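Local coordinates for protein polyhedrin (Operophtera brumata cypovirus 19, PDB 5A99) that forms the crystalline lattice of cypovirus polyhedra, the occlusion bodies that embed virus particles and probably protect them outside the insect host, at residues 110-115 and 167-172; 114-119 and 237-242. One frame throughout, in Å; residues are numbered along the deposited sequence.

Contact 1: 110-115 and 167-172; sequences SFQFIV and AWSYVG
Phe111 and Gly172 pair across two antiparallel strands, 110-115 and 167-172, and the Phe111 ring lies over the glycine backbone. CG sits between the backbone N and the carbonyl carbon (chi1 73°), which swings the ring across to the partner strand. Gly172 N lies 3.4 Å above the plane of the Phe111 ring, toward the rim, and Phe111 CE2 is 3.5 Å from Gly172 CA. Phe113, Val115, Trp168 and Tyr170 lie on the same face of the sheet as Phe111, and Phe126 meets both phenylalanine rings. Phe111 CE1 touches Tyr170 CD2 at 3.9 Å.

On the other face Gln112 runs beside Val171. Gln112 CB and CG each lie 3.7 Å from Val171 CG1. Gln112 CD comes 3.5 Å from Ser169 OG. The chain stays extended, and Gln112 OE1 accepts a bond from Ser169 OG at 2.7 Å. The hydroxyl is tilted 34° from the carbonyl plane. NE2 bonds to Tyr40 OH and Arg241 O, so both ends of the amide are held.

Six backbone bonds join the strands, neighbours in a six-stranded antiparallel sheet. The chemistry implies two unlike faces: one largely aromatic and apolar, the other mixed, with Ile114 and Val171 beside the paired Gln112 and Ser169.

Contact 2: 114-119 and 237-242; sequences IVQGDV and QYLYRT
Gln116 reaches from the end of its strand to the backbone of Gln237 and Leu239, and both ends of its amide are used. CG stands anti to the backbone N (chi1 178°) and the chain runs straight on, carrying the amide to the loop. Gln116 NE2 donates to Gln237 O at 3.1 Å. This bond is almost straight, at 176°, and the acceptor lies in the amide plane. Gln116 OE1 accepts from Leu239 N at 2.8 Å, with the donor tilted 22° from the carbonyl plane. The same oxygen also faces the edge of the Tyr238 ring.

Gln237 ends helix 225-236 in a Schellman motif, with positive phi. The glutamine of the sheet thus ties down the chain just where it leaves the helix. The side chain of Gln237 turns to the second subunit, where OE1 bonds to Met141 N.

Direct contacts are fewer beyond the amide. There a water bridges the segments, donating to Gln116 OE1 at 2.7 Å and to Leu239 O at 2.9 Å. Separate from this is a small, close apolar touch, Ile114 CD1 on Tyr240 CD1 at 3.6 Å. The two side chains cross at about a right angle. Tyr240 also stacks on Trp233, and its OH bonds to Glu225 and Tyr40.

Overall arrangement
Both contacts use strand 110-116, and their centres lie about 9 Å apart. Contact 1 joins it to its sheet neighbour, strand 164-173. Contact 2 joins its end to the loop after helix 225-236. Both are largely buried, but contact 1 runs out to an exposed residue, Val171, and contact 2 lies beside the second subunit. Contact 1 depends on regular backbone pairing and buries 554 Å². Contact 2 buries 240 Å² and has no backbone-to-backbone bond, so one side-chain amide and a water do that work. The two meet directly: Trp168 CZ3 packs on Gly117 O, and Ala167 packs on Leu239. The loop therefore rests on both strands.

Contact 1: 110-115 and 167-172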
loop_
_atom_site.group_PDB
_atom_site.type_symbol
_atom_site.label_atom_id
_atom_site.label_comp_id
_atom_site.label_asym_id
_atom_site.label_seq_id
_atom_site.Cartn_x
_atom_site.Cartn_y
_atom_site.Cartn_z
ATOM N N SER A 110 -11.426 14.909 16.580
ATOM C CA SER A 110 -12.328 15.180 15.481
ATOM C C SER A 110 -11.512 15.237 14.208
ATOM O O SER A 110 -10.276 15.110 14.237
ATOM C CB SER A 110 -13.069 16.501 15.699
ATOM O OG SER A 110 -12.167 17.592 15.584
ATOM N N PHE A 111 -12.203 15.421 13.093
ATOM C CA PHE A 111 -11.552 15.403 11.793
ATOM C C PHE A 111 -12.144 16.450 10.844
ATOM O O PHE A 111 -13.273 16.926 11.031
ATOM C CB PHE A 111 -11.717 14.011 11.159
ATOM C CG PHE A 111 -13.113 13.740 10.668
ATOM C CD1 PHE A 111 -13.512 14.164 9.409
ATOM C CD2 PHE A 111 -14.042 13.092 11.474
ATOM C CE1 PHE A 111 -14.805 13.942 8.962
ATOM C CE2 PHE A 111 -15.344 12.859 11.019
ATOM C CZ PHE A 111 -15.712 13.283 9.759
ATOM N N GLN A 112 -11.370 16.803 9.824
ATOM C CA GLN A 112 -11.896 17.503 8.659
ATOM C C GLN A 112 -11.380 16.792 7.406
ATOM O O GLN A 112 -10.174 16.546 7.260
ATOM C CB GLN A 112 -11.508 18.991 8.654
ATOM C CG GLN A 112 -11.829 19.692 7.328
ATOM C CD GLN A 112 -11.726 21.218 7.375
ATOM O OE1 GLN A 112 -12.202 21.908 6.470
ATOM N NE2 GLN A 112 -11.073 21.744 8.399
ATOM N N PHE A 113 -12.303 16.427 6.523
ATOM C CA PHE A 113 -11.948 15.758 5.276
ATOM C C PHE A 113 -12.194 16.737 4.137
ATOM O O PHE A 113 -13.286 17.296 4.020
ATOM C CB PHE A 113 -12.782 14.482 5.124
ATOM C CG PHE A 113 -12.524 13.722 3.854
ATOM C CD1 PHE A 113 -11.280 13.156 3.606
ATOM C CD2 PHE A 113 -13.527 13.556 2.912
ATOM C CE1 PHE A 113 -11.046 12.434 2.441
ATOM C CE2 PHE A 113 -13.296 12.836 1.745
ATOM C CZ PHE A 113 -12.048 12.281 1.513
ATOM N N ILE A 114 -11.159 16.970 3.329
ATOM C CA ILE A 114 -11.224 17.928 2.232
ATOM C C ILE A 114 -10.746 17.320 0.926
ATOM O O ILE A 114 -9.646 16.765 0.841
ATOM C CB ILE A 114 -10.375 19.199 2.510
ATOM C CG1 ILE A 114 -10.741 19.801 3.867
ATOM C CG2 ILE A 114 -10.586 20.241 1.407
ATOM C CD1 ILE A 114 -9.662 20.664 4.442
ATOM N N VAL A 115 -11.595 17.428 -0.091
ATOM C CA VAL A 115 -11.245 17.030 -1.441
ATOM C C VAL A 115 -11.160 18.298 -2.281
ATOM O O VAL A 115 -11.957 19.215 -2.124
ATOM C CB VAL A 115 -12.271 16.050 -2.042
ATOM C CG1 VAL A 115 -12.265 14.744 -1.252
ATOM C CG2 VAL A 115 -13.662 16.668 -2.068
ATOM N N ALA A 167 -12.897 23.275 -3.770
ATOM C CA ALA A 167 -12.648 22.280 -2.737
ATOM C C ALA A 167 -13.902 22.096 -1.895
ATOM O O ALA A 167 -14.746 22.987 -1.823
ATOM C CB ALA A 167 -11.483 22.695 -1.885
ATOM N N TRP A 168 -14.013 20.932 -1.262
ATOM C CA TRP A 168 -15.176 20.592 -0.468
ATOM C C TRP A 168 -14.778 19.980 0.881
ATOM O O TRP A 168 -13.892 19.105 0.965
ATOM C CB TRP A 168 -16.067 19.636 -1.260
ATOM C CG TRP A 168 -16.624 20.253 -2.498
ATOM C CD1 TRP A 168 -17.873 20.781 -2.654
ATOM C CD2 TRP A 168 -15.958 20.426 -3.760
ATOM N NE1 TRP A 168 -18.028 21.264 -3.928
ATOM C CE2 TRP A 168 -16.869 21.059 -4.628
ATOM C CE3 TRP A 168 -14.685 20.110 -4.236
ATOM C CZ2 TRP A 168 -16.550 21.378 -5.948
ATOM C CZ3 TRP A 168 -14.365 20.433 -5.541
ATOM C CH2 TRP A 168 -15.294 21.061 -6.383
ATOM N N SER A 169 -15.457 20.430 1.931
ATOM C CA SER A 169 -15.083 20.077 3.291
ATOM C C SER A 169 -16.189 19.397 4.092
ATOM O O SER A 169 -17.349 19.817 4.077
ATOM C CB SER A 169 -14.627 21.338 4.023
ATOM O OG SER A 169 -14.580 21.127 5.413
ATOM N N TYR A 170 -15.787 18.364 4.820
ATOM C CA TYR A 170 -16.664 17.604 5.694
ATOM C C TYR A 170 -15.966 17.451 7.044
ATOM O O TYR A 170 -14.765 17.165 7.100
ATOM C CB TYR A 170 -16.923 16.232 5.074
ATOM C CG TYR A 170 -17.999 15.404 5.720
ATOM C CD1 TYR A 170 -19.327 15.808 5.693
ATOM C CD2 TYR A 170 -17.700 14.193 6.327
ATOM C CE1 TYR A 170 -20.327 15.031 6.275
ATOM C CE2 TYR A 170 -18.678 13.422 6.908
ATOM C CZ TYR A 170 -19.990 13.844 6.889
ATOM O OH TYR A 170 -20.966 13.063 7.467
ATOM N N VAL A 171 -16.712 17.652 8.130
ATOM C CA VAL A 171 -16.144 17.542 9.461
ATOM C C VAL A 171 -17.024 16.737 10.411
ATOM O O VAL A 171 -18.235 16.596 10.212
ATOM C CB VAL A 171 -15.855 18.939 10.090
ATOM C CG1 VAL A 171 -15.088 19.822 9.116
ATOM C CG2 VAL A 171 -17.140 19.637 10.516
ATOM N N GLY A 172 -16.406 16.221 11.463
ATOM C CA GLY A 172 -17.140 15.470 12.461
ATOM C C GLY A 172 -16.296 15.174 13.681
ATOM O O GLY A 172 -15.074 15.327 13.647
#

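Contact 2: 114-119 and 237-242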
loop_
_atom_site.group_PDB
_atom_site.type_symbol
_atom_site.label_atom_id
_atom_site.label_comp_id
_atom_site.label_asym_id
_atom_site.label_seq_id
_atom_site.Cartn_x
_atom_site.Cartn_y
_atom_site.Cartn_z
ATOM N N ILE A 114 -11.159 16.970 3.329
ATOM C CA ILE A 114 -11.224 17.928 2.232
ATOM C C ILE A 114 -10.746 17.320 0.926
ATOM O O ILE A 114 -9.646 16.765 0.841
ATOM C CB ILE A 114 -10.375 19.199 2.510
ATOM C CG1 ILE A 114 -10.741 19.801 3.867
ATOM C CG2 ILE A 114 -10.586 20.241 1.407
ATOM C CD1 ILE A 114 -9.662 20.664 4.442
ATOM N N VAL A 115 -11.595 17.428 -0.091
ATOM C CA VAL A 115 -11.245 17.030 -1.441
ATOM C C VAL A 115 -11.160 18.298 -2.281
ATOM O O VAL A 115 -11.957 19.215 -2.124
ATOM C CB VAL A 115 -12.271 16.050 -2.042
ATOM C CG1 VAL A 115 -12.265 14.744 -1.252
ATOM C CG2 VAL A 115 -13.662 16.668 -2.068
ATOM N N GLN A 116 -10.147 18.357 -3.129
ATOM C CA GLN A 116 -9.878 19.535 -3.940
ATOM C C GLN A 116 -9.414 19.135 -5.328
ATOM O O GLN A 116 -8.700 18.150 -5.493
ATOM C CB GLN A 116 -8.807 20.403 -3.277
ATOM C CG GLN A 116 -8.438 21.638 -4.085
ATOM C CD GLN A 116 -7.357 22.494 -3.405
ATOM O OE1 GLN A 116 -7.387 22.706 -2.195
ATOM N NE2 GLN A 116 -6.415 22.997 -4.192
ATOM N N GLY A 117 -9.812 19.927 -6.315
ATOM C CA GLY A 117 -9.540 19.643 -7.708
ATOM C C GLY A 117 -10.848 19.489 -8.449
ATOM O O GLY A 117 -11.913 19.778 -7.891
ATOM N N ASP A 118 -10.772 19.059 -9.709
ATOM C CA ASP A 118 -11.971 18.805 -10.492
ATOM C C ASP A 118 -12.469 17.430 -10.095
ATOM O O ASP A 118 -12.304 16.450 -10.828
ATOM C CB ASP A 118 -11.680 18.857 -11.996
ATOM C CG ASP A 118 -12.931 18.708 -12.831
ATOM O OD1 ASP A 118 -14.003 19.136 -12.358
ATOM O OD2 ASP A 118 -12.846 18.162 -13.953
ATOM N N VAL A 119 -13.056 17.345 -8.910
ATOM C CA VAL A 119 -13.449 16.045 -8.402
ATOM C C VAL A 119 -14.852 15.664 -8.865
ATOM O O VAL A 119 -15.725 16.515 -9.066
ATOM C CB VAL A 119 -13.370 15.971 -6.857
ATOM C CG1 VAL A 119 -12.024 16.444 -6.368
ATOM C CG2 VAL A 119 -14.453 16.770 -6.230
ATOM N N GLN A 237 -1.364 26.222 -1.430
ATOM C CA GLN A 237 -2.580 26.424 -2.223
ATOM C C GLN A 237 -3.584 25.286 -2.023
ATOM O O GLN A 237 -4.283 24.857 -2.959
ATOM C CB GLN A 237 -2.229 26.580 -3.703
ATOM C CG GLN A 237 -3.285 27.314 -4.482
ATOM C CD GLN A 237 -2.950 27.467 -5.936
ATOM O OE1 GLN A 237 -2.281 26.621 -6.535
ATOM N NE2 GLN A 237 -3.436 28.550 -6.530
ATOM N N TYR A 238 -3.642 24.788 -0.791
ATOM C CA TYR A 238 -4.665 23.833 -0.392
ATOM C C TYR A 238 -5.769 24.580 0.350
ATOM O O TYR A 238 -5.540 25.146 1.424
ATOM C CB TYR A 238 -4.066 22.769 0.521
ATOM C CG TYR A 238 -3.177 21.797 -0.203
ATOM C CD1 TYR A 238 -3.603 21.196 -1.373
ATOM C CD2 TYR A 238 -1.904 21.501 0.271
ATOM C CE1 TYR A 238 -2.809 20.310 -2.042
ATOM C CE2 TYR A 238 -1.086 20.614 -0.398
ATOM C CZ TYR A 238 -1.547 20.020 -1.553
ATOM O OH TYR A 238 -0.750 19.138 -2.227
ATOM N N LEU A 239 -6.954 24.606 -0.242
ATOM C CA LEU A 239 -8.097 25.296 0.346
ATOM C C LEU A 239 -8.466 24.631 1.673
ATOM O O LEU A 239 -8.374 23.416 1.813
ATOM C CB LEU A 239 -9.275 25.308 -0.639
ATOM C CG LEU A 239 -8.979 26.018 -1.964
ATOM C CD1 LEU A 239 -10.190 26.020 -2.889
ATOM C CD2 LEU A 239 -8.506 27.447 -1.713
ATOM N N TYR A 240 -8.847 25.440 2.655
ATOM C CA TYR A 240 -9.008 24.956 4.019
ATOM C C TYR A 240 -9.964 25.830 4.819
ATOM O O TYR A 240 -10.041 27.052 4.625
ATOM C CB TYR A 240 -7.638 24.892 4.725
ATOM C CG TYR A 240 -7.697 24.395 6.150
ATOM C CD1 TYR A 240 -7.836 23.048 6.426
ATOM C CD2 TYR A 240 -7.601 25.277 7.220
ATOM C CE1 TYR A 240 -7.901 22.585 7.721
ATOM C CE2 TYR A 240 -7.656 24.825 8.523
ATOM C CZ TYR A 240 -7.811 23.473 8.766
ATOM O OH TYR A 240 -7.861 22.999 10.048
ATOM N N ARG A 241 -10.681 25.188 5.732
ATOM C CA ARG A 241 -11.664 25.852 6.571
ATOM C C ARG A 241 -11.235 25.728 8.036
ATOM O O ARG A 241 -11.064 24.619 8.540
ATOM C CB ARG A 241 -13.018 25.182 6.357
ATOM C CG ARG A 241 -14.219 26.069 6.520
ATOM C CD ARG A 241 -15.493 25.318 6.096
ATOM N NE ARG A 241 -15.874 25.624 4.717
ATOM C CZ ARG A 241 -16.193 26.848 4.324
ATOM N NH1 ARG A 241 -16.172 27.834 5.207
ATOM N NH2 ARG A 241 -16.532 27.089 3.073
ATOM N N THR A 242 -11.072 26.868 8.708
ATOM C CA THR A 242 -10.631 26.900 10.109
ATOM C C THR A 242 -11.755 26.608 11.113
ATOM O O THR A 242 -12.926 26.500 10.746
ATOM C CB THR A 242 -9.997 28.269 10.464
ATOM O OG1 THR A 242 -11.012 29.273 10.497
ATOM C CG2 THR A 242 -8.901 28.653 9.461
HETATM O O HOH W 1 -7.736 21.253 0.058
#